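Local coordinates for intracellular protein transport protein USO1 (Saccharomyces cerevisiae S288c, PDB 6LSU) that tethers transport vesicles as a coiled-coil homodimer and is required for protein transport from the ER to the Golgi complex, this chain being its globular head, at residues S335-V340 against A363-S368; A372-S377 against F439-D444. One frame throughout, in Å; residues are numbered along the deposited sequence.

Contact 1 (S335-V340 against A363-S368); sequences SSVLMV and ANMVRS
Met365 reaches out from the end of helix 354-366 and lays its thioether against the first turn of helix 337-346. With CG beside the backbone N (chi1 -62°) and the chain bent at its last torsion, Met365 brings SD to 4.1 Å from both Leu338 CA and Leu338 CD1, and its methyl CE lies 4.4 Å from Val337 CG1. Leu338 sends its side chain the other way, past that of Met365: chi1 of -177° sets CG beside its own carbonyl carbon and carries the methyls over to the partner helix. There Leu338 CD1 also meets Val366 CG1 at 4.2 Å, the two side chains crossing at about a right angle. Val314 of helix 301-317 touches both Val337 and Met365, while Ala433 of helix 421-435 packs on Val366.

Polar bonding does not run between the two segments. Ser335 caps the start of helix 337-346, its OG accepting from Val337 N at 3.3 Å and also bonding to Leu332 O. Near the end of the other helix, Gln329 NE2 bonds to the carbonyl oxygens of Asn364 and Arg367. These two helices belong to one curated armadillo repeat, ARM 6. What joins them here is dispersion between buried aliphatic groups and a sulfur, an association set by shape rather than by directional bonds.

Contact 2 (A372-S377 against F439-D444); sequences AQLEFS and FDLQRD
Leu441, in the first turns of helix 439-459, points its branched end at helix 370-376 and carries the whole contact from its side, touching Gln373 and Leu374. Before it in the sequence, Phe439 ties the start of the helix to another part of the head, its ring meeting that of Tyr534 with the planes inclined at about 50°. Leu441 itself has CG anti to the backbone N (chi1 -155°), which sends the two methyls forward to separate targets. CD2 comes to 3.9 Å from Gln373 CB, against the root of that side chain, and to 4.1 Å from Gln373 O; CD1 lies 4.3 Å from Leu374 CD2, on the solvent-exposed side.

Beyond CB the Gln373 side chain extends away from the leucine, and its OE1 is hydrogen-bonded to Asn438 ND2, its NE2 to the carbonyl oxygens of Met436 and Ala433. The glutamine thus grips the end of helix 421-435 and the link to helix 439-459, where the curated armadillo repeats ARM 7 and ARM 8 of the head succeed one another. Tyr434 of helix 421-435 packs on both Leu441 and Ser377. Within the segment 372-377, Ser377 OG gives a hydrogen bond of 2.7 Å to Leu374 O, with the donor tilted 34° from the carbonyl plane.

Next comes Gln442, whose side chain rests on Leu538 of helix 535-543 and whose NE2 bonds to Phe435 O, anchoring the start of helix 439-459 to the helix before it.

Coming from the N terminus, the chain enters helix 337-346 and returns along helix 354-366, so contact 1 closes a short helical hairpin with 22 residues between its segments. Helix 370-376 follows directly, and from it contact 2 opens a longer excursion of 61 residues through the strand pair 380-384 and 399-403 and helices 404-414 and 421-435 before helix 439-459 closes it. The two loops stand in series, neither nested nor crossed. Their centres are 14 Å apart, and they touch at the bend between the helices, where Val366 CA lies 3.6 Å from Ala372 CB. Together they tie ARM 6 through ARM 7 to ARM 8.

Contact 1 (S335-V340 against A363-S368)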
ATOM      1  N   SER A 335     -19.812  -7.972   8.525  1.00 77.39           N
ATOM      2  CA  SER A 335     -20.160  -6.551   8.789  1.00 78.08           C
ATOM      3  C   SER A 335     -20.451  -5.857   7.458  1.00 68.34           C
ATOM      4  O   SER A 335     -20.605  -6.573   6.464  1.00 65.69           O
ATOM      5  CB  SER A 335     -19.065  -5.856   9.579  1.00 77.95           C
ATOM      6  OG  SER A 335     -17.909  -5.620   8.790  1.00 83.97           O
ATOM      7  N   SER A 336     -20.525  -4.525   7.443  1.00 64.82           N
ATOM      8  CA  SER A 336     -20.712  -3.746   6.191  1.00 74.67           C
ATOM      9  C   SER A 336     -19.365  -3.385   5.528  1.00 68.86           C
ATOM     10  O   SER A 336     -19.388  -2.726   4.485  1.00 69.69           O
ATOM     11  CB  SER A 336     -21.601  -2.539   6.430  1.00 81.87           C
ATOM     12  OG  SER A 336     -21.250  -1.840   7.623  1.00 88.08           O
ATOM     13  N   VAL A 337     -18.223  -3.849   6.039  1.00 65.46           N
ATOM     14  CA  VAL A 337     -16.910  -3.235   5.674  1.00 65.89           C
ATOM     15  C   VAL A 337     -16.630  -3.466   4.186  1.00 60.76           C
ATOM     16  O   VAL A 337     -16.327  -2.477   3.507  1.00 56.70           O
ATOM     17  CB  VAL A 337     -15.746  -3.684   6.574  1.00 67.67           C
ATOM     18  CG1 VAL A 337     -14.476  -2.937   6.210  1.00 69.96           C
ATOM     19  CG2 VAL A 337     -16.047  -3.435   8.030  1.00 70.48           C
ATOM     20  N   LEU A 338     -16.789  -4.688   3.688  1.00 59.48           N
ATOM     21  CA  LEU A 338     -16.539  -5.047   2.267  1.00 58.16           C
ATOM     22  C   LEU A 338     -17.364  -4.167   1.350  1.00 58.66           C
ATOM     23  O   LEU A 338     -16.826  -3.664   0.331  1.00 80.15           O
ATOM     24  CB  LEU A 338     -16.909  -6.498   1.976  1.00 59.81           C
ATOM     25  CG  LEU A 338     -16.597  -6.934   0.535  1.00 66.89           C
ATOM     26  CD1 LEU A 338     -15.117  -6.733   0.208  1.00 65.13           C
ATOM     27  CD2 LEU A 338     -17.002  -8.392   0.292  1.00 59.56           C
ATOM     28  N   MET A 339     -18.633  -4.049   1.643  1.00 56.40           N
ATOM     29  CA  MET A 339     -19.570  -3.279   0.818  1.00 61.36           C
ATOM     30  C   MET A 339     -19.138  -1.824   0.924  1.00 57.59           C
ATOM     31  O   MET A 339     -19.214  -1.091  -0.042  1.00 69.86           O
ATOM     32  CB  MET A 339     -21.011  -3.452   1.319  1.00 62.28           C
ATOM     33  CG  MET A 339     -22.006  -2.843   0.378  1.00 67.70           C
ATOM     34  SD  MET A 339     -21.996  -3.805  -1.158  1.00 78.53           S
ATOM     35  CE  MET A 339     -22.211  -2.448  -2.323  1.00 75.76           C
ATOM     36  N   VAL A 340     -18.759  -1.380   2.099  1.00 59.27           N
ATOM     37  CA  VAL A 340     -18.359   0.054   2.255  1.00 56.56           C
ATOM     38  C   VAL A 340     -17.056   0.322   1.470  1.00 54.50           C
ATOM     39  O   VAL A 340     -16.995   1.388   0.804  1.00 58.85           O
ATOM     40  CB  VAL A 340     -18.244   0.458   3.728  1.00 54.48           C
ATOM     41  CG1 VAL A 340     -17.750   1.898   3.843  1.00 59.82           C
ATOM     42  CG2 VAL A 340     -19.599   0.322   4.401  1.00 56.72           C
ATOM     43  N   ALA A 363      -9.111  -6.488  -1.897  1.00 51.55           N
ATOM     44  CA  ALA A 363      -8.411  -7.677  -2.442  1.00 55.00           C
ATOM     45  C   ALA A 363      -7.895  -8.494  -1.241  1.00 47.47           C
ATOM     46  O   ALA A 363      -7.948  -9.701  -1.269  1.00 50.12           O
ATOM     47  CB  ALA A 363      -7.330  -7.274  -3.435  1.00 51.14           C
ATOM     48  N   ASN A 364      -7.348  -7.844  -0.247  1.00 48.28           N
ATOM     49  CA  ASN A 364      -6.888  -8.523   0.990  1.00 52.14           C
ATOM     50  C   ASN A 364      -8.064  -9.194   1.732  1.00 50.93           C
ATOM     51  O   ASN A 364      -7.953 -10.330   2.151  1.00 53.43           O
ATOM     52  CB  ASN A 364      -6.209  -7.528   1.896  1.00 53.72           C
ATOM     53  CG  ASN A 364      -4.805  -7.228   1.443  1.00 56.82           C
ATOM     54  OD1 ASN A 364      -4.063  -8.129   1.024  1.00 51.91           O
ATOM     55  ND2 ASN A 364      -4.444  -5.964   1.634  1.00 63.52           N
ATOM     56  N   MET A 365      -9.212  -8.549   1.741  1.00 49.23           N
ATOM     57  CA  MET A 365     -10.444  -9.084   2.359  1.00 50.97           C
ATOM     58  C   MET A 365     -10.941 -10.406   1.725  1.00 55.09           C
ATOM     59  O   MET A 365     -11.563 -11.209   2.478  1.00 60.78           O
ATOM     60  CB  MET A 365     -11.551  -8.032   2.270  1.00 48.62           C
ATOM     61  CG  MET A 365     -11.169  -6.754   3.052  1.00 51.85           C
ATOM     62  SD  MET A 365     -12.669  -5.897   3.438  1.00 62.44           S
ATOM     63  CE  MET A 365     -12.436  -4.357   2.596  1.00 52.51           C
ATOM     64  N   VAL A 366     -10.717 -10.663   0.428  1.00 52.75           N
ATOM     65  CA  VAL A 366     -11.396 -11.804  -0.279  1.00 48.25           C
ATOM     66  C   VAL A 366     -10.390 -12.829  -0.778  1.00 42.70           C
ATOM     67  O   VAL A 366     -10.776 -13.947  -1.082  1.00 47.94           O
ATOM     68  CB  VAL A 366     -12.279 -11.335  -1.428  1.00 46.81           C
ATOM     69  CG1 VAL A 366     -13.243 -10.272  -0.993  1.00 48.79           C
ATOM     70  CG2 VAL A 366     -11.464 -10.843  -2.588  1.00 54.31           C
ATOM     71  N   ARG A 367      -9.124 -12.477  -0.814  1.00 42.71           N
ATOM     72  CA  ARG A 367      -8.105 -13.360  -1.398  1.00 45.08           C
ATOM     73  C   ARG A 367      -8.205 -14.757  -0.795  1.00 46.68           C
ATOM     74  O   ARG A 367      -7.951 -14.905   0.377  1.00 56.48           O
ATOM     75  CB  ARG A 367      -6.721 -12.775  -1.126  1.00 49.84           C
ATOM     76  CG  ARG A 367      -5.605 -13.580  -1.803  1.00 53.45           C
ATOM     77  CD  ARG A 367      -4.420 -12.792  -2.329  1.00 53.97           C
ATOM     78  NE  ARG A 367      -4.267 -11.575  -1.543  1.00 60.93           N
ATOM     79  CZ  ARG A 367      -4.351 -10.344  -2.009  1.00 59.29           C
ATOM     80  NH1 ARG A 367      -4.530 -10.140  -3.285  1.00 62.99           N
ATOM     81  NH2 ARG A 367      -4.270  -9.311  -1.198  1.00 67.11           N
ATOM     82  N   SER A 368      -8.526 -15.761  -1.581  1.00 54.47           N
ATOM     83  CA  SER A 368      -8.358 -17.200  -1.197  1.00 58.39           C
ATOM     84  C   SER A 368      -9.371 -17.685  -0.145  1.00 57.43           C
ATOM     85  O   SER A 368      -9.012 -18.526   0.652  1.00 62.56           O
ATOM     86  CB  SER A 368      -6.970 -17.413  -0.687  1.00 53.32           C
ATOM     87  OG  SER A 368      -6.251 -18.067  -1.688  1.00 62.62           O
TER

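Contact 2 (A372-S377 against F439-D444)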
ATOM      1  N   ALA A 372     -15.773 -15.464   1.123  1.00 45.01           N
ATOM      2  CA  ALA A 372     -15.551 -14.066   0.658  1.00 52.20           C
ATOM      3  C   ALA A 372     -15.746 -13.960  -0.866  1.00 46.62           C
ATOM      4  O   ALA A 372     -16.557 -13.134  -1.291  1.00 51.47           O
ATOM      5  CB  ALA A 372     -14.212 -13.519   1.136  1.00 48.96           C
ATOM      6  N   GLN A 373     -15.152 -14.838  -1.638  1.00 42.13           N
ATOM      7  CA  GLN A 373     -15.295 -14.884  -3.114  1.00 44.02           C
ATOM      8  C   GLN A 373     -16.741 -15.164  -3.555  1.00 54.03           C
ATOM      9  O   GLN A 373     -17.260 -14.469  -4.504  1.00 53.54           O
ATOM     10  CB  GLN A 373     -14.354 -15.944  -3.670  1.00 40.07           C
ATOM     11  CG  GLN A 373     -12.900 -15.551  -3.430  1.00 46.75           C
ATOM     12  CD  GLN A 373     -11.946 -16.700  -3.595  1.00 45.31           C
ATOM     13  OE1 GLN A 373     -12.342 -17.851  -3.599  1.00 56.12           O
ATOM     14  NE2 GLN A 373     -10.682 -16.391  -3.811  1.00 45.51           N
ATOM     15  N   LEU A 374     -17.396 -16.178  -2.958  1.00 55.71           N
ATOM     16  CA  LEU A 374     -18.798 -16.449  -3.359  1.00 58.77           C
ATOM     17  C   LEU A 374     -19.721 -15.291  -2.922  1.00 54.58           C
ATOM     18  O   LEU A 374     -20.641 -14.982  -3.636  1.00 59.67           O
ATOM     19  CB  LEU A 374     -19.212 -17.813  -2.816  1.00 59.05           C
ATOM     20  CG  LEU A 374     -18.543 -18.969  -3.555  1.00 55.70           C
ATOM     21  CD1 LEU A 374     -18.783 -20.260  -2.827  1.00 58.66           C
ATOM     22  CD2 LEU A 374     -19.072 -19.089  -4.964  1.00 63.02           C
ATOM     23  N   GLU A 375     -19.399 -14.540  -1.880  1.00 59.07           N
ATOM     24  CA  GLU A 375     -20.272 -13.409  -1.488  1.00 61.65           C
ATOM     25  C   GLU A 375     -20.048 -12.268  -2.478  1.00 70.01           C
ATOM     26  O   GLU A 375     -21.054 -11.643  -2.939  1.00 71.71           O
ATOM     27  CB  GLU A 375     -20.005 -13.055  -0.035  1.00 64.81           C
ATOM     28  CG  GLU A 375     -20.769 -13.974   0.885  1.00 68.54           C
ATOM     29  CD  GLU A 375     -22.272 -13.728   0.842  1.00 72.14           C
ATOM     30  OE1 GLU A 375     -23.034 -14.563   0.248  1.00 62.68           O
ATOM     31  OE2 GLU A 375     -22.687 -12.694   1.398  1.00 79.64           O
ATOM     32  N   PHE A 376     -18.763 -12.065  -2.806  1.00 65.78           N
ATOM     33  CA  PHE A 376     -18.269 -11.059  -3.777  1.00 59.24           C
ATOM     34  C   PHE A 376     -19.008 -11.185  -5.110  1.00 55.21           C
ATOM     35  O   PHE A 376     -19.491 -10.182  -5.666  1.00 59.36           O
ATOM     36  CB  PHE A 376     -16.761 -11.217  -3.961  1.00 60.00           C
ATOM     37  CG  PHE A 376     -16.138  -9.984  -4.555  1.00 57.88           C
ATOM     38  CD1 PHE A 376     -15.928  -8.864  -3.769  1.00 52.08           C
ATOM     39  CD2 PHE A 376     -15.814  -9.949  -5.905  1.00 54.32           C
ATOM     40  CE1 PHE A 376     -15.371  -7.728  -4.323  1.00 56.47           C
ATOM     41  CE2 PHE A 376     -15.297  -8.805  -6.467  1.00 54.28           C
ATOM     42  CZ  PHE A 376     -15.076  -7.695  -5.688  1.00 56.50           C
ATOM     43  N   SER A 377     -19.118 -12.394  -5.623  1.00 57.05           N
ATOM     44  CA  SER A 377     -19.764 -12.668  -6.928  1.00 60.80           C
ATOM     45  C   SER A 377     -21.225 -12.230  -6.945  1.00 56.36           C
ATOM     46  O   SER A 377     -21.750 -12.203  -8.005  1.00 61.92           O
ATOM     47  CB  SER A 377     -19.714 -14.094  -7.278  1.00 60.43           C
ATOM     48  OG  SER A 377     -20.512 -14.774  -6.334  1.00 70.11           O
ATOM     49  N   PHE A 439     -11.066 -22.800  -8.465  1.00 53.68           N
ATOM     50  CA  PHE A 439     -11.267 -23.417  -9.800  1.00 59.76           C
ATOM     51  C   PHE A 439     -12.708 -23.286 -10.306  1.00 57.17           C
ATOM     52  O   PHE A 439     -12.906 -22.951 -11.469  1.00 66.38           O
ATOM     53  CB  PHE A 439     -10.861 -24.887  -9.818  1.00 58.53           C
ATOM     54  CG  PHE A 439     -11.249 -25.525 -11.131  1.00 77.29           C
ATOM     55  CD1 PHE A 439     -10.491 -25.327 -12.283  1.00 74.53           C
ATOM     56  CD2 PHE A 439     -12.414 -26.283 -11.232  1.00 80.13           C
ATOM     57  CE1 PHE A 439     -10.880 -25.897 -13.486  1.00 79.32           C
ATOM     58  CE2 PHE A 439     -12.806 -26.835 -12.441  1.00 74.42           C
ATOM     59  CZ  PHE A 439     -12.045 -26.636 -13.565  1.00 77.37           C
ATOM     60  N   ASP A 440     -13.701 -23.562  -9.486  1.00 63.55           N
ATOM     61  CA  ASP A 440     -15.124 -23.527  -9.935  1.00 63.42           C
ATOM     62  C   ASP A 440     -15.435 -22.105 -10.396  1.00 63.08           C
ATOM     63  O   ASP A 440     -16.094 -21.891 -11.459  1.00 61.93           O
ATOM     64  CB  ASP A 440     -16.074 -24.013  -8.835  1.00 70.74           C
ATOM     65  CG  ASP A 440     -15.748 -25.415  -8.289  1.00 79.23           C
ATOM     66  OD1 ASP A 440     -15.221 -26.251  -9.075  1.00 71.59           O
ATOM     67  OD2 ASP A 440     -16.025 -25.659  -7.058  1.00 82.94           O
ATOM     68  N   LEU A 441     -14.967 -21.109  -9.658  1.00 64.57           N
ATOM     69  CA  LEU A 441     -15.367 -19.715  -9.972  1.00 64.87           C
ATOM     70  C   LEU A 441     -14.613 -19.251 -11.235  1.00 60.15           C
ATOM     71  O   LEU A 441     -15.111 -18.414 -12.023  1.00 57.59           O
ATOM     72  CB  LEU A 441     -15.021 -18.868  -8.753  1.00 71.47           C
ATOM     73  CG  LEU A 441     -15.841 -17.594  -8.597  1.00 75.52           C
ATOM     74  CD1 LEU A 441     -17.332 -17.880  -8.658  1.00 73.13           C
ATOM     75  CD2 LEU A 441     -15.489 -16.951  -7.273  1.00 79.01           C
ATOM     76  N   GLN A 442     -13.424 -19.809 -11.424  1.00 54.97           N
ATOM     77  CA  GLN A 442     -12.605 -19.573 -12.629  1.00 57.68           C
ATOM     78  C   GLN A 442     -13.327 -20.191 -13.834  1.00 59.41           C
ATOM     79  O   GLN A 442     -13.731 -19.425 -14.761  1.00 53.91           O
ATOM     80  CB  GLN A 442     -11.210 -20.126 -12.429  1.00 53.25           C
ATOM     81  CG  GLN A 442     -10.310 -19.143 -11.732  1.00 59.67           C
ATOM     82  CD  GLN A 442      -9.005 -19.775 -11.322  1.00 62.90           C
ATOM     83  OE1 GLN A 442      -8.409 -20.519 -12.092  1.00 77.34           O
ATOM     84  NE2 GLN A 442      -8.573 -19.514 -10.088  1.00 61.36           N
ATOM     85  N   ARG A 443     -13.605 -21.495 -13.777  1.00 60.02           N
ATOM     86  CA  ARG A 443     -14.395 -22.182 -14.836  1.00 62.16           C
ATOM     87  C   ARG A 443     -15.733 -21.454 -15.140  1.00 63.20           C
ATOM     88  O   ARG A 443     -16.016 -21.244 -16.344  1.00 64.51           O
ATOM     89  CB  ARG A 443     -14.594 -23.636 -14.420  1.00 63.91           C
ATOM     90  CG  ARG A 443     -15.313 -24.490 -15.453  1.00 71.78           C
ATOM     91  CD  ARG A 443     -15.384 -25.951 -15.021  1.00 76.74           C
ATOM     92  NE  ARG A 443     -16.468 -26.663 -15.678  1.00 81.65           N
ATOM     93  CZ  ARG A 443     -17.770 -26.531 -15.397  1.00 88.54           C
ATOM     94  NH1 ARG A 443     -18.182 -25.699 -14.451  1.00 94.82           N
ATOM     95  NH2 ARG A 443     -18.665 -27.237 -16.072  1.00 89.24           N
ATOM     96  N   ASP A 444     -16.550 -21.086 -14.141  1.00 56.76           N
ATOM     97  CA  ASP A 444     -17.900 -20.544 -14.415  1.00 63.31           C
ATOM     98  C   ASP A 444     -17.726 -19.200 -15.128  1.00 60.98           C
ATOM     99  O   ASP A 444     -18.557 -18.836 -16.015  1.00 51.83           O
ATOM    100  CB  ASP A 444     -18.744 -20.440 -13.129  1.00 77.20           C
ATOM    101  CG  ASP A 444     -19.303 -21.765 -12.600  1.00 89.76           C
ATOM    102  OD1 ASP A 444     -18.782 -22.867 -12.990  1.00 94.24           O
ATOM    103  OD2 ASP A 444     -20.240 -21.706 -11.767  1.00 93.79           O
TER